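Side-chain contacts in homocitrate synthase (Sulfolobus acidocaldarius, PDB 6KTQ), which catalyses the aldol-type condensation of acetyl-CoA with 2-oxoglutarate to give homocitrate, the first step of lysine biosynthesis through alpha-aminoadipate: residues 334-337 with 338-341; 369-372 with 373-377. All coordinates share one frame; numbering follows the deposited sequence.

Contact 1. Residues 334-337 with 338-341; sequences FLPP and ETFG
The carbonyl oxygen of Pro336 is gripped twice by Thr339: the hydroxyl OG1 donates to Pro336 O at 2.6 Å, and the backbone N of Thr339 reaches the same oxygen at 2.9 Å. This is a short 3-10 segment, in which carbonyls are bonded by amides three residues on; Phe340 N to Pro337 O, at 2.9 Å, repeats the pattern. Threonine suits its place because it carries a hydroxyl close to the backbone; with OG1 anti to the carbonyl carbon (chi1 -51°), that hydroxyl faces Pro336 O. The hydroxyl is tilted 17° from the carbonyl plane, whereas the amide sits well above it, so the two donors meet the oxygen differently. Prolines suit the entry to the turn: the ring of Pro337 holds phi near the value the turn requires, and its missing N-H is probably little loss at the start of the segment, where an amide has no carbonyl within the turn to bond. Glu338 bends at chi2 and curls back along the proline rings, OE1 lying 3.5 Å from Pro337 CD and 3.6 Å from Pro336 CB. Leu335 CD1 approaches Phe340 CZ more loosely. The buried Phe340 also packs on Ile308 and on Ala271 of helix 266-277, while Leu335 touches Lys274 and Tyr275, so the loop packs against that helix. Gly341 has a positive phi, which glycine tolerates easily, and its N donates to Glu338 O at 3.0 Å. The two aromatic rings reach toward each other obliquely, Phe334 CZ lying 3.8 Å from Phe340 CE2.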
ATOM      1  N   PHE A 334      18.735   8.571 -18.184  1.00 24.17           N
ATOM      2  CA  PHE A 334      17.542   8.223 -17.379  1.00 26.73           C
ATOM      3  C   PHE A 334      16.593   9.420 -17.236  1.00 27.66           C
ATOM      4  O   PHE A 334      15.380   9.269 -17.303  1.00 28.22           O
ATOM      5  CB  PHE A 334      17.944   7.656 -16.020  1.00 25.91           C
ATOM      6  CG  PHE A 334      18.571   8.658 -15.096  1.00 25.52           C
ATOM      7  CD1 PHE A 334      19.933   8.951 -15.172  1.00 27.07           C
ATOM      8  CD2 PHE A 334      17.809   9.313 -14.154  1.00 27.44           C
ATOM      9  CE1 PHE A 334      20.510   9.879 -14.312  1.00 28.30           C
ATOM     10  CE2 PHE A 334      18.382  10.241 -13.292  1.00 27.11           C
ATOM     11  CZ  PHE A 334      19.729  10.539 -13.388  1.00 27.43           C
ATOM     12  N   LEU A 335      17.165  10.598 -17.039  1.00 25.85           N
ATOM     13  CA  LEU A 335      16.431  11.863 -17.053  1.00 26.07           C
ATOM     14  C   LEU A 335      17.333  12.900 -17.700  1.00 26.19           C
ATOM     15  O   LEU A 335      18.549  12.666 -17.805  1.00 23.25           O
ATOM     16  CB  LEU A 335      16.100  12.305 -15.625  1.00 27.80           C
ATOM     17  CG  LEU A 335      14.946  11.613 -14.885  1.00 28.88           C
ATOM     18  CD1 LEU A 335      14.842  12.139 -13.468  1.00 32.44           C
ATOM     19  CD2 LEU A 335      13.622  11.792 -15.602  1.00 32.65           C
ATOM     20  N   PRO A 336      16.758  14.024 -18.156  1.00 27.12           N
ATOM     21  CA  PRO A 336      17.619  15.025 -18.770  1.00 28.53           C
ATOM     22  C   PRO A 336      18.624  15.635 -17.761  1.00 28.65           C
ATOM     23  O   PRO A 336      18.286  15.843 -16.605  1.00 27.27           O
ATOM     24  CB  PRO A 336      16.638  16.078 -19.308  1.00 29.31           C
ATOM     25  CG  PRO A 336      15.316  15.361 -19.446  1.00 29.64           C
ATOM     26  CD  PRO A 336      15.318  14.305 -18.376  1.00 29.05           C
ATOM     27  N   PRO A 337      19.860  15.914 -18.206  1.00 28.80           N
ATOM     28  CA  PRO A 337      20.852  16.492 -17.304  1.00 29.19           C
ATOM     29  C   PRO A 337      20.395  17.806 -16.715  1.00 27.99           C
ATOM     30  O   PRO A 337      20.744  18.116 -15.594  1.00 29.44           O
ATOM     31  CB  PRO A 337      22.078  16.715 -18.190  1.00 30.89           C
ATOM     32  CG  PRO A 337      21.840  15.948 -19.444  1.00 32.31           C
ATOM     33  CD  PRO A 337      20.410  15.560 -19.523  1.00 29.73           C
ATOM     34  N   GLU A 338      19.590  18.551 -17.456  1.00 27.40           N
ATOM     35  CA  GLU A 338      19.078  19.849 -16.995  1.00 31.06           C
ATOM     36  C   GLU A 338      18.221  19.696 -15.750  1.00 29.56           C
ATOM     37  O   GLU A 338      18.062  20.647 -14.992  1.00 29.74           O
ATOM     38  CB  GLU A 338      18.269  20.551 -18.110  1.00 34.28           C
ATOM     39  CG  GLU A 338      19.132  20.970 -19.306  1.00 39.28           C
ATOM     40  CD  GLU A 338      19.534  19.820 -20.261  1.00 41.89           C
ATOM     41  OE1 GLU A 338      18.955  18.697 -20.213  1.00 36.70           O
ATOM     42  OE2 GLU A 338      20.456  20.056 -21.082  1.00 47.22           O
ATOM     43  N   THR A 339      17.688  18.501 -15.527  1.00 29.01           N
ATOM     44  CA  THR A 339      16.925  18.220 -14.306  1.00 28.93           C
ATOM     45  C   THR A 339      17.746  18.586 -13.091  1.00 28.81           C
ATOM     46  O   THR A 339      17.202  19.008 -12.051  1.00 26.96           O
ATOM     47  CB  THR A 339      16.566  16.714 -14.187  1.00 28.19           C
ATOM     48  OG1 THR A 339      15.970  16.263 -15.393  1.00 29.58           O
ATOM     49  CG2 THR A 339      15.599  16.458 -13.043  1.00 30.67           C
ATOM     50  N   PHE A 340      19.056  18.367 -13.198  1.00 29.00           N
ATOM     51  CA  PHE A 340      19.979  18.635 -12.107  1.00 29.60           C
ATOM     52  C   PHE A 340      20.871  19.862 -12.374  1.00 33.05           C
ATOM     53  O   PHE A 340      21.882  20.044 -11.724  1.00 34.04           O
ATOM     54  CB  PHE A 340      20.788  17.363 -11.837  1.00 30.18           C
ATOM     55  CG  PHE A 340      19.917  16.152 -11.650  1.00 29.06           C
ATOM     56  CD1 PHE A 340      19.193  15.984 -10.474  1.00 30.53           C
ATOM     57  CD2 PHE A 340      19.751  15.230 -12.664  1.00 29.26           C
ATOM     58  CE1 PHE A 340      18.343  14.909 -10.311  1.00 28.68           C
ATOM     59  CE2 PHE A 340      18.926  14.140 -12.500  1.00 27.82           C
ATOM     60  CZ  PHE A 340      18.216  13.976 -11.324  1.00 29.86           C
ATOM     61  N   GLY A 341      20.486  20.715 -13.312  1.00 32.60           N
ATOM     62  CA  GLY A 341      21.308  21.873 -13.671  1.00 33.51           C
ATOM     63  C   GLY A 341      22.606  21.510 -14.377  1.00 33.11           C
ATOM     64  O   GLY A 341      23.549  22.304 -14.388  1.00 32.93           O
TER

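Contact 2. Residues 369-372 with 373-377; sequences TDSE and IDQVL
Ile373 N donates to Thr369 O at 2.9 Å, the first main-chain bond of helix 370-381, whose start is closed by a capping box. In that box Thr369 OG1 accepts from Glu372 N at 3.1 Å, and Glu372 OE1 in return accepts from Thr369 N at 2.9 Å, on the anti side of the carboxylate. Threonine and glutamate suit these places because each side chain meets an amide that the first turn leaves without a helical carbonyl; the extended chain of Glu372, its CG beside the backbone N (chi1 -72°), reaches back to the cap. This end is tightly knit, and the buried Ile373 and Val376 run their aliphatic branches close to backbone carbonyls of the preceding turn. Between this part and the solvent lies Gln375, stretched back along the turn, its NE2 making weak bonds to Ser371 O at 3.3 Å and to Ser371 OG at 3.5 Å. With an alanine here both weak bonds to Ser371 would go, and its hydroxyl would probably be left to a water it shares with Asp374. The solvent side is looser. Asp370 OD2 and Asp374 OD2 stand 4.2 Å apart, like charges bridged by a water that donates to both; a second water donates to Asp374 OD2 and bonds with Ser371 OG. Lys358, in a salt bridge with Asp370 OD1, probably eases this repulsion, as may the helix N terminus. Of the flanking helices, 354-364 receives Ile373 and Val376 on Phe361, and 391-402 takes Glu372, Gln375 and Val376 on Val401, so helix 370-381 is packed against both.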
ATOM      1  N   THR A 369      35.997  15.223 -45.084  1.00 32.71           N
ATOM      2  CA  THR A 369      35.200  14.346 -45.926  1.00 33.33           C
ATOM      3  C   THR A 369      34.941  13.060 -45.164  1.00 35.93           C
ATOM      4  O   THR A 369      35.599  12.767 -44.175  1.00 32.53           O
ATOM      5  CB  THR A 369      35.887  14.015 -47.260  1.00 32.84           C
ATOM      6  OG1 THR A 369      36.961  13.108 -47.041  1.00 30.56           O
ATOM      7  CG2 THR A 369      36.407  15.292 -47.939  1.00 34.18           C
ATOM      8  N   ASP A 370      33.976  12.301 -45.649  1.00 35.46           N
ATOM      9  CA  ASP A 370      33.634  11.029 -45.070  1.00 37.83           C
ATOM     10  C   ASP A 370      34.857  10.110 -44.994  1.00 33.55           C
ATOM     11  O   ASP A 370      35.094   9.483 -43.965  1.00 31.67           O
ATOM     12  CB  ASP A 370      32.490  10.389 -45.865  1.00 43.86           C
ATOM     13  CG  ASP A 370      31.946   9.167 -45.190  1.00 51.42           C
ATOM     14  OD1 ASP A 370      31.232   9.314 -44.166  1.00 55.31           O
ATOM     15  OD2 ASP A 370      32.252   8.050 -45.669  1.00 56.84           O
ATOM     16  N   SER A 371      35.673  10.080 -46.046  1.00 30.48           N
ATOM     17  CA  SER A 371      36.877   9.254 -46.040  1.00 30.92           C
ATOM     18  C   SER A 371      37.980   9.772 -45.100  1.00 30.59           C
ATOM     19  O   SER A 371      38.732   8.989 -44.516  1.00 29.19           O
ATOM     20  CB  SER A 371      37.432   9.102 -47.463  1.00 32.17           C
ATOM     21  OG  SER A 371      38.608   8.341 -47.425  1.00 31.61           O
ATOM     22  N   GLU A 372      38.097  11.094 -44.987  1.00 29.50           N
ATOM     23  CA  GLU A 372      39.004  11.700 -44.019  1.00 29.64           C
ATOM     24  C   GLU A 372      38.569  11.308 -42.588  1.00 27.26           C
ATOM     25  O   GLU A 372      39.407  11.019 -41.750  1.00 27.08           O
ATOM     26  CB  GLU A 372      39.024  13.226 -44.190  1.00 30.26           C
ATOM     27  CG  GLU A 372      39.769  13.642 -45.467  1.00 31.42           C
ATOM     28  CD  GLU A 372      39.803  15.130 -45.705  1.00 32.34           C
ATOM     29  OE1 GLU A 372      38.817  15.823 -45.377  1.00 30.30           O
ATOM     30  OE2 GLU A 372      40.824  15.592 -46.262  1.00 36.33           O
ATOM     31  N   ILE A 373      37.260  11.288 -42.339  1.00 28.23           N
ATOM     32  CA  ILE A 373      36.761  10.874 -41.028  1.00 28.41           C
ATOM     33  C   ILE A 373      37.192   9.428 -40.792  1.00 28.79           C
ATOM     34  O   ILE A 373      37.644   9.118 -39.684  1.00 27.31           O
ATOM     35  CB  ILE A 373      35.254  11.088 -40.876  1.00 29.12           C
ATOM     36  CG1 ILE A 373      34.918  12.586 -40.895  1.00 30.03           C
ATOM     37  CG2 ILE A 373      34.702  10.411 -39.614  1.00 30.24           C
ATOM     38  CD1 ILE A 373      35.282  13.378 -39.648  1.00 30.16           C
ATOM     39  N   ASP A 374      37.057   8.554 -41.806  1.00 28.85           N
ATOM     40  CA  ASP A 374      37.485   7.148 -41.698  1.00 30.45           C
ATOM     41  C   ASP A 374      38.932   7.076 -41.279  1.00 28.44           C
ATOM     42  O   ASP A 374      39.294   6.247 -40.432  1.00 29.03           O
ATOM     43  CB  ASP A 374      37.394   6.362 -43.022  1.00 33.37           C
ATOM     44  CG  ASP A 374      35.981   6.134 -43.487  1.00 38.89           C
ATOM     45  OD1 ASP A 374      35.067   6.123 -42.640  1.00 39.69           O
ATOM     46  OD2 ASP A 374      35.796   5.975 -44.726  1.00 38.57           O
ATOM     47  N   GLN A 375      39.768   7.921 -41.881  1.00 26.08           N
ATOM     48  CA  GLN A 375      41.191   7.860 -41.618  1.00 25.37           C
ATOM     49  C   GLN A 375      41.500   8.343 -40.213  1.00 24.18           C
ATOM     50  O   GLN A 375      42.309   7.753 -39.535  1.00 22.98           O
ATOM     51  CB  GLN A 375      42.003   8.665 -42.661  1.00 28.70           C
ATOM     52  CG  GLN A 375      41.958   8.093 -44.094  1.00 33.22           C
ATOM     53  CD  GLN A 375      42.444   9.113 -45.128  1.00 35.75           C
ATOM     54  OE1 GLN A 375      43.575   9.565 -45.057  1.00 38.51           O
ATOM     55  NE2 GLN A 375      41.565   9.523 -46.040  1.00 39.75           N
ATOM     56  N   VAL A 376      40.872   9.421 -39.777  1.00 24.57           N
ATOM     57  CA  VAL A 376      41.060   9.875 -38.388  1.00 25.11           C
ATOM     58  C   VAL A 376      40.610   8.810 -37.388  1.00 24.47           C
ATOM     59  O   VAL A 376      41.281   8.521 -36.420  1.00 24.01           O
ATOM     60  CB  VAL A 376      40.322  11.210 -38.159  1.00 26.72           C
ATOM     61  CG1 VAL A 376      40.278  11.592 -36.673  1.00 29.07           C
ATOM     62  CG2 VAL A 376      40.997  12.304 -38.959  1.00 27.79           C
ATOM     63  N   LEU A 377      39.469   8.189 -37.647  1.00 27.58           N
ATOM     64  CA  LEU A 377      38.965   7.135 -36.759  1.00 26.42           C
ATOM     65  C   LEU A 377      39.973   5.980 -36.658  1.00 26.14           C
ATOM     66  O   LEU A 377      40.300   5.468 -35.555  1.00 26.57           O
ATOM     67  CB  LEU A 377      37.644   6.635 -37.309  1.00 29.07           C
ATOM     68  CG  LEU A 377      36.453   6.303 -36.422  1.00 33.68           C
ATOM     69  CD1 LEU A 377      35.696   5.100 -36.969  1.00 34.15           C
ATOM     70  CD2 LEU A 377      36.789   6.119 -34.953  1.00 32.10           C
TER
HETATM   71  O   HOH W   1      34.277   6.840 -46.734  1.00 37.52           O
HETATM   72  O   HOH W   2      37.825   5.810 -46.410  1.00 34.55           O

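Contact 1 comes first along the chain, in the loop that leads from helix 319-327 to strand 345-346, and contact 2 follows at the start of helix 370-381, after helix 354-364. Neither closes a long loop: contact 1 is a local turn, contact 2 the first turns of a helix, so the two stand in series and neither nests in nor crosses the other. The centres of contact 1 and contact 2 are about 33 Å apart. The nearest atoms of contact 1 and contact 2 are about 24 Å apart, so they do not meet. Contact 1 ties its loop to helix 266-277, which follows the last strand of the catalytic barrel, whereas contact 2 starts a helix that joins helices 354-364 and 391-402.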